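Local coordinates for transcription regulator AmtR (Mycobacterium smegmatis, PDB 5E57), which probably binds DNA through a helix-turn-helix motif as a TetR-family transcription regulator, with a role in nitrogen regulation and urea metabolism, at residues Asp54-Leu59 with Asp115-Phe120; Asp65-Leu70 with Ile90-Gln95; Pro83-Leu88 with Ser133-Val138; Gln95-Arg100 with Glu157-Ser162; Glu126-Tyr131 with Leu151-Val156. One frame throughout, in Å; residues are numbered along the deposited sequence.

Interaction 1 of 5, residues Asp54-Leu59 with Asp115-Phe120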
# COMPACT_ATOMS: atom_id res chain seq x y z
N ASP A 54 -21.60 10.10 5.37
CA ASP A 54 -22.09 9.07 6.27
C ASP A 54 -21.95 7.73 5.61
O ASP A 54 -21.75 6.70 6.30
CB ASP A 54 -23.57 9.26 6.61
CG ASP A 54 -23.82 10.47 7.54
OD1 ASP A 54 -22.93 10.85 8.32
OD2 ASP A 54 -24.92 11.03 7.46
N ILE A 55 -22.09 7.69 4.27
CA ILE A 55 -22.00 6.38 3.56
C ILE A 55 -20.54 5.87 3.62
O ILE A 55 -20.26 4.71 3.95
CB ILE A 55 -22.45 6.51 2.08
CG1 ILE A 55 -23.95 6.93 2.02
CG2 ILE A 55 -22.21 5.23 1.33
CD1 ILE A 55 -24.44 7.34 0.64
N LEU A 56 -19.63 6.77 3.31
CA LEU A 56 -18.20 6.51 3.34
C LEU A 56 -17.75 6.12 4.73
O LEU A 56 -16.94 5.21 4.88
CB LEU A 56 -17.40 7.74 2.84
CG LEU A 56 -15.86 7.66 2.78
CD1 LEU A 56 -15.42 6.56 1.82
CD2 LEU A 56 -15.22 8.96 2.34
N ASP A 57 -18.30 6.79 5.75
CA ASP A 57 -17.98 6.40 7.13
C ASP A 57 -18.34 4.97 7.42
O ASP A 57 -17.52 4.23 7.95
CB ASP A 57 -18.63 7.31 8.15
CG ASP A 57 -17.63 7.78 9.23
OD1 ASP A 57 -16.38 7.51 9.10
OD2 ASP A 57 -18.11 8.40 10.20
N ALA A 58 -19.56 4.55 7.04
CA ALA A 58 -19.93 3.18 7.32
C ALA A 58 -19.04 2.19 6.51
O ALA A 58 -18.61 1.19 7.03
CB ALA A 58 -21.38 3.00 7.03
N LEU A 59 -18.75 2.47 5.25
CA LEU A 59 -17.86 1.61 4.48
C LEU A 59 -16.49 1.46 5.10
O LEU A 59 -16.02 0.35 5.24
CB LEU A 59 -17.73 2.09 3.04
CG LEU A 59 -19.01 2.04 2.22
CD1 LEU A 59 -18.86 2.83 0.95
CD2 LEU A 59 -19.40 0.59 1.93
N ASP A 115 -11.60 16.97 9.57
CA ASP A 115 -12.21 16.69 10.88
C ASP A 115 -13.38 15.76 10.77
O ASP A 115 -13.64 14.97 11.68
CB ASP A 115 -12.65 17.99 11.57
CG ASP A 115 -11.47 18.91 11.93
OD1 ASP A 115 -10.30 18.48 11.84
OD2 ASP A 115 -11.71 20.08 12.31
N ARG A 116 -14.09 15.80 9.65
CA ARG A 116 -15.25 14.91 9.47
C ARG A 116 -14.87 13.46 9.69
O ARG A 116 -15.68 12.69 10.18
CB ARG A 116 -15.81 15.06 8.03
CG ARG A 116 -16.88 14.03 7.66
CD ARG A 116 -17.96 14.20 8.66
NE ARG A 116 -19.04 13.28 8.45
CZ ARG A 116 -19.01 12.01 8.77
NH1 ARG A 116 -17.88 11.44 9.22
NH2 ARG A 116 -20.08 11.28 8.58
N PHE A 117 -13.69 13.07 9.25
CA PHE A 117 -13.20 11.64 9.35
C PHE A 117 -12.09 11.37 10.36
O PHE A 117 -11.41 10.33 10.31
CB PHE A 117 -12.74 11.17 7.97
CG PHE A 117 -13.88 11.07 7.00
CD1 PHE A 117 -14.74 9.98 7.05
CD2 PHE A 117 -14.11 12.05 6.10
CE1 PHE A 117 -15.79 9.88 6.17
CE2 PHE A 117 -15.18 11.96 5.20
CZ PHE A 117 -16.01 10.87 5.25
N ALA A 118 -11.96 12.26 11.34
CA ALA A 118 -11.04 12.04 12.48
C ALA A 118 -11.32 10.77 13.21
O ALA A 118 -10.40 10.04 13.63
CB ALA A 118 -11.08 13.19 13.46
N PRO A 119 -12.60 10.47 13.41
CA PRO A 119 -12.80 9.28 14.23
C PRO A 119 -12.31 7.99 13.53
O PRO A 119 -11.68 7.12 14.14
CB PRO A 119 -14.33 9.28 14.46
CG PRO A 119 -14.72 10.73 14.29
CD PRO A 119 -13.84 11.22 13.18
N PHE A 120 -12.67 7.83 12.27
CA PHE A 120 -12.16 6.69 11.51
C PHE A 120 -10.60 6.70 11.54
O PHE A 120 -9.98 5.68 11.84
CB PHE A 120 -12.66 6.70 10.05
CG PHE A 120 -11.92 5.72 9.21
CD1 PHE A 120 -12.15 4.37 9.40
CD2 PHE A 120 -10.87 6.15 8.40
CE1 PHE A 120 -11.40 3.45 8.73
CE2 PHE A 120 -10.10 5.24 7.72
CZ PHE A 120 -10.37 3.88 7.89
O HOH W 1 -21.70 13.94 7.31

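Interaction 2 of 5, residues Asp65-Leu70 with Ile90-Gln95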
# COMPACT_ATOMS: atom_id res chain seq x y z
N ASP A 65 -13.35 -2.42 11.95
CA ASP A 65 -13.98 -2.73 13.26
C ASP A 65 -13.71 -4.14 13.71
O ASP A 65 -13.37 -4.34 14.81
CB ASP A 65 -15.53 -2.55 13.22
CG ASP A 65 -15.95 -1.10 13.20
OD1 ASP A 65 -15.15 -0.21 13.52
OD2 ASP A 65 -17.08 -0.84 12.83
N GLU A 66 -13.91 -5.13 12.88
CA GLU A 66 -13.67 -6.49 13.31
C GLU A 66 -12.21 -6.84 13.47
O GLU A 66 -11.87 -7.49 14.41
CB GLU A 66 -14.38 -7.46 12.37
CG GLU A 66 -15.88 -7.35 12.50
CD GLU A 66 -16.63 -8.27 11.55
OE1 GLU A 66 -16.08 -8.74 10.53
OE2 GLU A 66 -17.78 -8.50 11.82
N PRO A 67 -11.32 -6.38 12.58
CA PRO A 67 -9.91 -6.61 12.88
C PRO A 67 -9.47 -5.94 14.20
O PRO A 67 -8.63 -6.47 14.93
CB PRO A 67 -9.19 -5.97 11.70
CG PRO A 67 -10.14 -6.09 10.57
CD PRO A 67 -11.51 -5.98 11.18
N LEU A 68 -10.07 -4.82 14.52
CA LEU A 68 -9.72 -4.13 15.74
C LEU A 68 -10.27 -4.85 16.97
O LEU A 68 -9.61 -4.86 18.00
CB LEU A 68 -10.13 -2.68 15.67
CG LEU A 68 -9.59 -1.70 16.67
CD1 LEU A 68 -8.08 -1.79 16.85
CD2 LEU A 68 -9.98 -0.30 16.20
N GLU A 69 -11.45 -5.46 16.86
CA GLU A 69 -11.95 -6.29 17.95
C GLU A 69 -10.98 -7.40 18.24
O GLU A 69 -10.58 -7.59 19.40
CB GLU A 69 -13.32 -6.86 17.62
CG GLU A 69 -14.37 -5.76 17.51
CD GLU A 69 -15.62 -6.28 16.79
OE1 GLU A 69 -15.59 -7.39 16.20
OE2 GLU A 69 -16.64 -5.61 16.76
N LEU A 70 -10.53 -8.08 17.17
CA LEU A 70 -9.53 -9.15 17.28
C LEU A 70 -8.19 -8.69 17.89
O LEU A 70 -7.67 -9.29 18.85
CB LEU A 70 -9.28 -9.81 15.93
CG LEU A 70 -8.25 -10.92 15.95
CD1 LEU A 70 -8.61 -12.01 16.98
CD2 LEU A 70 -8.07 -11.58 14.58
N ILE A 90 -3.54 -12.96 9.40
CA ILE A 90 -4.36 -13.80 8.51
C ILE A 90 -5.77 -13.26 8.50
O ILE A 90 -6.33 -13.04 7.46
CB ILE A 90 -4.38 -15.25 8.94
CG1 ILE A 90 -2.97 -15.81 8.89
CG2 ILE A 90 -5.38 -16.08 8.12
CD1 ILE A 90 -2.18 -15.62 7.62
N TYR A 91 -6.31 -12.96 9.66
CA TYR A 91 -7.68 -12.56 9.76
C TYR A 91 -7.88 -11.31 9.03
O TYR A 91 -8.87 -11.15 8.28
CB TYR A 91 -8.08 -12.38 11.23
CG TYR A 91 -9.51 -11.93 11.43
CD1 TYR A 91 -10.56 -12.87 11.43
CD2 TYR A 91 -9.83 -10.60 11.61
CE1 TYR A 91 -11.88 -12.48 11.62
CE2 TYR A 91 -11.16 -10.20 11.86
CZ TYR A 91 -12.19 -11.14 11.87
OH TYR A 91 -13.52 -10.79 12.09
N ASP A 92 -6.99 -10.38 9.24
CA ASP A 92 -7.21 -9.03 8.67
C ASP A 92 -6.97 -9.08 7.15
O ASP A 92 -7.79 -8.57 6.37
CB ASP A 92 -6.24 -8.05 9.35
CG ASP A 92 -6.64 -6.60 9.19
OD1 ASP A 92 -7.64 -6.30 8.49
OD2 ASP A 92 -5.86 -5.77 9.74
N ALA A 93 -5.83 -9.63 6.72
CA ALA A 93 -5.54 -9.72 5.27
C ALA A 93 -6.70 -10.48 4.57
O ALA A 93 -7.17 -10.06 3.46
CB ALA A 93 -4.23 -10.42 5.08
N SER A 94 -7.16 -11.56 5.18
CA SER A 94 -8.35 -12.24 4.61
C SER A 94 -9.55 -11.35 4.43
O SER A 94 -10.20 -11.34 3.34
CB SER A 94 -8.75 -13.42 5.43
OG SER A 94 -7.64 -14.30 5.63
N GLN A 95 -9.91 -10.59 5.47
CA GLN A 95 -11.07 -9.69 5.34
C GLN A 95 -10.91 -8.60 4.24
O GLN A 95 -11.87 -8.29 3.50
CB GLN A 95 -11.36 -9.01 6.67
CG GLN A 95 -12.16 -9.92 7.61
CD GLN A 95 -13.11 -9.16 8.52
OE1 GLN A 95 -13.99 -9.74 9.18
NE2 GLN A 95 -12.92 -7.83 8.57

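Interaction 3 of 5, residues Pro83-Leu88 with Ser133-Val138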
# COMPACT_ATOMS: atom_id res chain seq x y z
N PRO A 83 2.48 -16.12 17.48
CA PRO A 83 1.23 -16.70 17.01
C PRO A 83 0.10 -15.70 17.06
O PRO A 83 -0.91 -15.89 16.37
CB PRO A 83 0.95 -17.83 18.01
CG PRO A 83 2.33 -18.29 18.43
CD PRO A 83 3.17 -17.00 18.43
N ARG A 84 0.26 -14.65 17.86
CA ARG A 84 -0.88 -13.74 18.05
C ARG A 84 -0.97 -12.75 16.87
O ARG A 84 -2.04 -12.56 16.25
CB ARG A 84 -0.81 -13.06 19.41
CG ARG A 84 -1.23 -14.02 20.54
CD ARG A 84 -1.37 -13.26 21.84
NE ARG A 84 -0.08 -12.89 22.33
CZ ARG A 84 0.26 -11.76 22.96
NH1 ARG A 84 -0.57 -10.76 23.12
NH2 ARG A 84 1.50 -11.63 23.37
N LEU A 85 0.18 -12.20 16.55
CA LEU A 85 0.36 -11.37 15.42
C LEU A 85 0.02 -12.13 14.14
O LEU A 85 -0.80 -11.68 13.36
CB LEU A 85 1.77 -10.91 15.36
CG LEU A 85 2.13 -10.07 14.13
CD1 LEU A 85 1.27 -8.83 14.11
CD2 LEU A 85 3.60 -9.67 14.21
N HIS A 86 0.58 -13.32 14.00
CA HIS A 86 0.19 -14.17 12.89
C HIS A 86 -1.29 -14.29 12.69
O HIS A 86 -1.77 -14.14 11.57
CB HIS A 86 0.83 -15.54 12.93
CG HIS A 86 0.81 -16.23 11.60
ND1 HIS A 86 -0.15 -17.17 11.27
CD2 HIS A 86 1.56 -16.07 10.50
CE1 HIS A 86 0.04 -17.57 10.02
NE2 HIS A 86 1.09 -16.94 9.54
N ALA A 87 -2.04 -14.54 13.76
CA ALA A 87 -3.44 -14.78 13.66
C ALA A 87 -4.11 -13.45 13.22
O ALA A 87 -5.04 -13.48 12.42
CB ALA A 87 -4.03 -15.23 14.97
N LEU A 88 -3.67 -12.32 13.77
CA LEU A 88 -4.27 -11.06 13.36
C LEU A 88 -4.05 -10.83 11.84
O LEU A 88 -4.96 -10.40 11.16
CB LEU A 88 -3.67 -9.91 14.17
CG LEU A 88 -4.10 -8.48 13.80
CD1 LEU A 88 -5.59 -8.29 13.86
CD2 LEU A 88 -3.39 -7.50 14.75
N SER A 133 2.59 -2.92 18.60
CA SER A 133 2.82 -3.55 19.90
C SER A 133 3.07 -5.01 19.77
O SER A 133 4.02 -5.47 20.32
CB SER A 133 1.64 -3.38 20.87
OG SER A 133 1.38 -2.00 21.07
N LEU A 134 2.19 -5.76 19.08
CA LEU A 134 2.44 -7.19 18.89
C LEU A 134 3.74 -7.41 18.18
O LEU A 134 4.56 -8.23 18.62
CB LEU A 134 1.34 -7.88 18.09
CG LEU A 134 0.02 -7.90 18.80
CD1 LEU A 134 -1.06 -8.26 17.81
CD2 LEU A 134 0.09 -8.90 19.96
N ALA A 135 3.98 -6.67 17.11
CA ALA A 135 5.23 -6.84 16.36
C ALA A 135 6.51 -6.47 17.15
O ALA A 135 7.57 -7.09 16.98
CB ALA A 135 5.20 -6.06 15.06
N ALA A 136 6.44 -5.45 17.97
CA ALA A 136 7.60 -5.07 18.79
C ALA A 136 7.91 -6.21 19.80
O ALA A 136 9.07 -6.48 20.11
CB ALA A 136 7.35 -3.77 19.53
N ALA A 137 6.88 -6.93 20.24
CA ALA A 137 7.11 -8.08 21.14
C ALA A 137 7.70 -9.29 20.35
O ALA A 137 8.51 -10.07 20.88
CB ALA A 137 5.80 -8.45 21.90
N VAL A 138 7.33 -9.45 19.07
CA VAL A 138 7.88 -10.57 18.31
C VAL A 138 9.37 -10.31 18.09
O VAL A 138 10.23 -11.21 18.20
CB VAL A 138 7.17 -10.79 16.96
CG1 VAL A 138 7.89 -11.86 16.16
CG2 VAL A 138 5.70 -11.13 17.16

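Interaction 4 of 5, residues Gln95-Arg100 with Glu157-Ser162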
# COMPACT_ATOMS: atom_id res chain seq x y z
N GLN A 95 -9.91 -10.59 5.47
CA GLN A 95 -11.07 -9.69 5.34
C GLN A 95 -10.91 -8.60 4.24
O GLN A 95 -11.87 -8.29 3.50
CB GLN A 95 -11.36 -9.01 6.67
CG GLN A 95 -12.16 -9.92 7.61
CD GLN A 95 -13.11 -9.16 8.52
OE1 GLN A 95 -13.99 -9.74 9.18
NE2 GLN A 95 -12.92 -7.83 8.57
N LEU A 96 -9.72 -8.02 4.14
CA LEU A 96 -9.42 -7.09 3.04
C LEU A 96 -9.46 -7.77 1.68
O LEU A 96 -9.78 -7.13 0.68
CB LEU A 96 -8.08 -6.40 3.22
CG LEU A 96 -7.91 -5.46 4.44
CD1 LEU A 96 -6.51 -4.88 4.52
CD2 LEU A 96 -8.94 -4.35 4.42
N CYS A 97 -9.11 -9.05 1.61
CA CYS A 97 -9.22 -9.79 0.34
C CYS A 97 -10.65 -10.19 0.05
O CYS A 97 -10.97 -10.44 -1.10
CB CYS A 97 -8.39 -11.06 0.32
SG CYS A 97 -6.66 -10.68 0.29
N ALA A 98 -11.50 -10.26 1.06
CA ALA A 98 -12.79 -10.89 0.83
C ALA A 98 -13.79 -9.88 0.39
O ALA A 98 -14.87 -10.22 -0.02
CB ALA A 98 -13.30 -11.59 2.07
N GLY A 99 -13.48 -8.62 0.47
CA GLY A 99 -14.46 -7.67 0.04
C GLY A 99 -14.97 -7.93 -1.39
O GLY A 99 -14.21 -8.29 -2.27
N ARG A 100 -16.25 -7.74 -1.64
CA ARG A 100 -16.66 -7.64 -3.03
C ARG A 100 -15.92 -6.47 -3.77
O ARG A 100 -15.56 -6.58 -4.93
CB ARG A 100 -18.16 -7.44 -3.07
CG ARG A 100 -18.67 -7.17 -4.47
CD ARG A 100 -18.62 -8.39 -5.35
NE ARG A 100 -19.00 -8.07 -6.73
CZ ARG A 100 -18.18 -7.60 -7.66
NH1 ARG A 100 -16.90 -7.35 -7.37
NH2 ARG A 100 -18.64 -7.35 -8.89
N GLU A 157 -1.90 -4.25 4.66
CA GLU A 157 -2.54 -3.25 3.83
C GLU A 157 -2.11 -3.37 2.36
O GLU A 157 -2.84 -2.95 1.47
CB GLU A 157 -2.33 -1.80 4.41
CG GLU A 157 -3.19 -1.64 5.70
CD GLU A 157 -3.64 -0.22 5.98
OE1 GLU A 157 -2.97 0.69 5.47
OE2 GLU A 157 -4.64 -0.03 6.76
N SER A 158 -0.97 -4.01 2.11
CA SER A 158 -0.56 -4.20 0.72
C SER A 158 -1.53 -5.03 -0.08
O SER A 158 -1.56 -4.98 -1.32
CB SER A 158 0.85 -4.75 0.60
OG SER A 158 0.87 -6.12 0.73
N VAL A 159 -2.40 -5.77 0.57
CA VAL A 159 -3.37 -6.57 -0.24
C VAL A 159 -4.32 -5.67 -1.08
O VAL A 159 -4.83 -6.08 -2.14
CB VAL A 159 -4.10 -7.66 0.59
CG1 VAL A 159 -3.13 -8.44 1.44
CG2 VAL A 159 -5.21 -7.08 1.46
N ILE A 160 -4.53 -4.46 -0.57
CA ILE A 160 -5.32 -3.44 -1.24
C ILE A 160 -4.66 -3.09 -2.59
O ILE A 160 -5.33 -3.11 -3.62
CB ILE A 160 -5.46 -2.16 -0.42
CG1 ILE A 160 -6.26 -2.35 0.87
CG2 ILE A 160 -6.14 -1.07 -1.26
CD1 ILE A 160 -5.84 -1.31 1.94
N ASN A 161 -3.37 -2.87 -2.57
CA ASN A 161 -2.62 -2.65 -3.80
C ASN A 161 -2.64 -3.89 -4.72
O ASN A 161 -2.73 -3.74 -5.93
CB ASN A 161 -1.19 -2.28 -3.48
CG ASN A 161 -1.09 -1.07 -2.55
OD1 ASN A 161 -0.73 0.02 -2.97
ND2 ASN A 161 -1.41 -1.27 -1.27
N SER A 162 -2.56 -5.10 -4.17
CA SER A 162 -2.64 -6.34 -4.98
C SER A 162 -3.98 -6.46 -5.70
O SER A 162 -4.02 -6.79 -6.89
CB SER A 162 -2.42 -7.61 -4.15
OG SER A 162 -1.15 -7.62 -3.54

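Interaction 5 of 5, residues Glu126-Tyr131 with Leu151-Val156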
# COMPACT_ATOMS: atom_id res chain seq x y z
N GLU A 126 -5.34 3.14 15.86
CA GLU A 126 -5.36 2.13 16.96
C GLU A 126 -5.09 0.71 16.46
O GLU A 126 -4.45 -0.13 17.13
CB GLU A 126 -6.75 2.07 17.61
CG GLU A 126 -6.93 2.89 18.85
CD GLU A 126 -8.40 2.93 19.32
OE1 GLU A 126 -9.08 1.87 19.39
OE2 GLU A 126 -8.89 4.03 19.61
N LEU A 127 -5.59 0.41 15.26
CA LEU A 127 -5.27 -0.90 14.68
C LEU A 127 -3.80 -0.98 14.43
O LEU A 127 -3.09 -2.01 14.78
CB LEU A 127 -6.03 -1.11 13.39
CG LEU A 127 -5.86 -2.49 12.78
CD1 LEU A 127 -6.17 -3.62 13.73
CD2 LEU A 127 -6.69 -2.59 11.51
N ARG A 128 -3.31 0.10 13.82
CA ARG A 128 -1.88 0.22 13.53
C ARG A 128 -1.04 0.09 14.78
O ARG A 128 0.02 -0.58 14.79
CB ARG A 128 -1.59 1.50 12.77
CG ARG A 128 -0.13 1.76 12.46
CD ARG A 128 0.12 3.11 11.84
NE ARG A 128 1.52 3.33 11.50
CZ ARG A 128 2.07 4.54 11.29
NH1 ARG A 128 1.35 5.62 11.30
NH2 ARG A 128 3.32 4.66 10.93
N SER A 129 -1.51 0.72 15.85
CA SER A 129 -0.77 0.73 17.09
C SER A 129 -0.82 -0.67 17.71
O SER A 129 0.18 -1.13 18.33
CB SER A 129 -1.36 1.81 18.03
OG SER A 129 -0.83 1.66 19.33
N ALA A 130 -1.94 -1.40 17.53
CA ALA A 130 -2.00 -2.72 18.05
C ALA A 130 -1.00 -3.61 17.34
O ALA A 130 -0.35 -4.42 17.95
CB ALA A 130 -3.39 -3.29 17.93
N TYR A 131 -0.93 -3.50 16.03
CA TYR A 131 0.04 -4.28 15.28
C TYR A 131 1.43 -4.00 15.74
O TYR A 131 2.23 -4.92 15.90
CB TYR A 131 -0.05 -3.95 13.77
CG TYR A 131 -1.02 -4.79 12.95
CD1 TYR A 131 -0.64 -5.98 12.40
CD2 TYR A 131 -2.30 -4.31 12.62
CE1 TYR A 131 -1.49 -6.73 11.60
CE2 TYR A 131 -3.15 -5.05 11.83
CZ TYR A 131 -2.74 -6.27 11.32
OH TYR A 131 -3.63 -7.01 10.52
N LEU A 151 6.07 -2.83 9.76
CA LEU A 151 6.01 -3.51 8.51
C LEU A 151 4.93 -4.59 8.43
O LEU A 151 4.32 -4.74 7.38
CB LEU A 151 7.37 -4.02 8.08
CG LEU A 151 8.41 -2.88 7.97
CD1 LEU A 151 9.70 -3.49 7.51
CD2 LEU A 151 8.00 -1.76 7.02
N PRO A 152 4.57 -5.24 9.54
CA PRO A 152 3.47 -6.22 9.36
C PRO A 152 2.16 -5.56 9.02
O PRO A 152 1.37 -6.09 8.18
CB PRO A 152 3.38 -6.89 10.72
CG PRO A 152 4.77 -6.88 11.18
CD PRO A 152 5.28 -5.50 10.80
N PHE A 153 1.94 -4.38 9.61
CA PHE A 153 0.74 -3.58 9.23
C PHE A 153 0.79 -3.22 7.76
O PHE A 153 -0.20 -3.36 7.06
CB PHE A 153 0.63 -2.33 10.10
CG PHE A 153 -0.48 -1.40 9.74
CD1 PHE A 153 -1.76 -1.71 10.00
CD2 PHE A 153 -0.19 -0.11 9.24
CE1 PHE A 153 -2.79 -0.80 9.72
CE2 PHE A 153 -1.19 0.78 8.96
CZ PHE A 153 -2.50 0.44 9.20
N ARG A 154 1.90 -2.74 7.32
CA ARG A 154 2.03 -2.32 5.92
C ARG A 154 1.86 -3.51 4.95
O ARG A 154 1.21 -3.35 3.93
CB ARG A 154 3.35 -1.65 5.70
CG ARG A 154 3.58 -0.41 6.55
CD ARG A 154 2.55 0.65 6.26
NE ARG A 154 2.58 1.74 7.22
CZ ARG A 154 1.63 2.68 7.33
NH1 ARG A 154 0.57 2.67 6.58
NH2 ARG A 154 1.73 3.61 8.25
N LEU A 155 2.38 -4.68 5.31
CA LEU A 155 2.18 -5.91 4.52
C LEU A 155 0.76 -6.33 4.43
O LEU A 155 0.26 -6.67 3.35
CB LEU A 155 3.02 -7.08 5.05
CG LEU A 155 4.47 -6.93 4.67
CD1 LEU A 155 5.38 -7.74 5.56
CD2 LEU A 155 4.65 -7.33 3.22
N VAL A 156 0.01 -6.15 5.51
CA VAL A 156 -1.43 -6.47 5.45
C VAL A 156 -2.20 -5.55 4.54
O VAL A 156 -3.06 -6.01 3.71
CB VAL A 156 -2.06 -6.42 6.85
CG1 VAL A 156 -3.57 -6.44 6.80
CG2 VAL A 156 -1.50 -7.51 7.73

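Interaction 1 of 5, residues Asp54-Leu59 with Asp115-Phe120
The R116 guanidinium meets two carboxylates along its rim, D54 OD1 and D57 OD2 both lying near its plane, with water 1 at the same rim. The F117 ring carries R116 CG over one face, displaced from the centre, and D57 OD1 at its edge, 3.6 Å from CD1; the D57 carboxylate stands nearly perpendicular to this ring, at 89°. L56 CD2 approaches the ring obliquely, 3.6 Å from F117 CZ.

Both salt bridges are weak as hydrogen bonds, for different reasons. R116 NH2 to D54 OD1 is short, 2.9 Å, but bent to 125°, whereas R116 NH1 to D57 OD2 is almost straight at 171° yet longer, 3.2 Å. A bend at chi2 turns the R116 chain so that its head lies across one turn of helix 52-61, between residues three apart. R116 NE donates to water 1 at 3.0 Å. On the apolar side of the contact, L56 also packs on Y26, L106 and L112, and F120 reaches L60.

The contact joins helix 52-61, next to the predicted DNA-binding motif, to the start of helix 118-142. One arginine facing two aspartates implies a charge-dependent clasp, probably favouring both carboxylates as anions.

Interaction 2 of 5, residues Asp65-Leu70 with Ile90-Gln95
E66 begins the contact by passing the Y91 side chain at about a right angle, its CB 3.5 Å from Y91 OH. Its CG is anti to the carbonyl carbon (chi1 -68°) and the chain beyond is extended, which takes the carboxylate to the amide end of Q95. The orientation of that amide is uncertain, so its polar pairing cannot be assigned.

P67 follows as the point where the backbones come closest, its CA 5.6 Å from that of D92. The pyrrolidine ring fits between several partners: CG is 3.3 Å from D92 OD1, CD lies 4.3 Å from Y91 CE2, and the backbone N sits at the edge of the Y91 ring. The other carboxylate oxygen, D92 OD2, is hydrogen-bonded to Y131 OH of helix 118-142, so the aspartate has one oxygen against proline carbons and the other in that hydrogen bond.

One turn on, L70 completes the row. Its CD2 reaches Y91 CB at 3.4 Å and approaches the adjoining ring obliquely. Y91 thus extends along the partner helix from L70 to E66, its CG anti to the backbone N (chi1 179°).

The two helical segments run antiparallel at 176°, their axes 9.7 Å apart. Helix 118-142 covers another side of helix 65-75, where L68 meets R123, E126 and L127. On helix 82-98, I90 packs against W175 of helix 173-183 and, like Y91, against L202 of helix 191-202.

Interaction 3 of 5, residues Pro83-Leu88 with Ser133-Val138
Two long helices of the all-helical region beyond the predicted DNA-binding motif, 82-98 and 118-142, pack here through L85 and L134. These leucines slide past each other in opposite directions, with L85 CD1 4.1 Å from L134 CB. The second methyl of L85 does separate work: CD2 is 3.9 Å from V138 CG2 and 4.0 Å from A135 CB, so the side chain spans one turn of the partner helix. L85 has CG anti to the backbone N (chi1 177°), which carries this fork toward that turn.

This region is consistent with the ligand-binding domain of a TetR-family regulator; the local axes cross at -140° with a closest approach of 9.3 Å. The two methyls of L134 meet different neighbours. CD1 meets L88 CD2 at 3.9 Å, while CD2 lies over one face of the R84 guanidinium, 3.7 Å from NH1.

Bonds from all three nitrogens probably hold the group in this pose: NE to P80 O, NH1 to L74 O and, weakly, NH2 to G79 O. The cationic head thereby joins an apolar contact while its N-H groups serve the preceding chain. L75 of helix 65-75 also touches L134, and L185 touches both L85 and A135.

Interaction 4 of 5, residues Gln95-Arg100 with Glu157-Ser162
V159 CG2 presses against L96 CB at 3.4 Å, a carbon pair closer than ordinary van der Waals contact and the tight point between these segments. The methyl takes the crowded position between backbone N and carbonyl carbon, and the two side chains meet at about a right angle. L96 CD1 lies 4.0 Å from the same methyl, and C97 SG reaches V159 CB at 4.0 Å.

Away from this point the packing slackens: L96 CD1 stands 4.4 Å from I160 CG1 and 4.3 Å from E157 CA. E157 sets off away from the other segment; its carboxylate pairs with R124. On the other segment the helix gives way to G99 and the exposed R100, which leave the partner helix altogether. R163, just past the second segment, spans that end by donating to L96 O and G99 O.

The contact packs the C-terminal turn of helix 82-98 on helix 151-165, which is kinked around V159 and I160, where regular helical bonding is interrupted. R154 of the second subunit packs on S158, N161 and S162. This is buried helix-end packing in the all-helical body of a TetR-family dimer, behind the helix face that meets the partner subunit.

Interaction 5 of 5, residues Glu126-Tyr131 with Leu151-Val156
R128 lies across the F153 ring at about a right angle, its aliphatic chain laid over one face. CB is 3.8 Å from the ring centroid and 11° off the normal, a CH-pi contact; CG follows at 3.7 Å from F153 CD2. With the chain extended from CG to NE, the guanidinium continues past the ring.

Y131 meets F153 differently. They form an oblique aromatic pair, with planes 57° apart and centroids 5.7 Å apart, and F153 CA lies over one face of the tyrosine ring. V156 CG2 comes to 3.5 Å from Y131 OH, whose polar partner is D92.

The two arginines turn their guanidinium planes 62° apart. R154 NH2 stands over the centre of the R128 group, 3.2 Å from its CZ. F153 CE2 lies over one face of the R154 guanidinium, displaced toward that group's rim, and R154 CZ sits at the edge of the F153 ring. Two like charges this close are probably balanced by carboxylates: D150 binds R128 NE through OD1 and R154 NE through OD2, and in the second subunit D166 takes R128 NH2 and D165 takes R154 NH2.

Helices 118-142 and 151-165 thus pair through an aromatic core with a charged flank at the subunit boundary, where L155 packs on L155 of the second subunit, consistent with the helical-bundle dimer interface of TetR-family regulators, to which helix 151-165 contributes.

In the fold
Interaction 1 stands apart near the predicted DNA-binding motif, its centre 19 to 28 Å from the other four and touching none. Interactions 2, 3 and 5 form one continuous core: D92 OD2 lies 2.7 Å from Y131 OH, a probable hydrogen bond, and L88 CG packs 3.6 Å from Y131 CZ. Interaction 4 shares Q95 with interaction 2 and meets interaction 5 where L96 CD1 is 3.7 Å from V156 O. Bound acetate, probably from the crystallisation liquor, lies about 3 Å from the side chains of D92 and E157 and about 4 Å from that of F153, which may mark a pocket there. Interactions 4 and 5 both reach the second subunit.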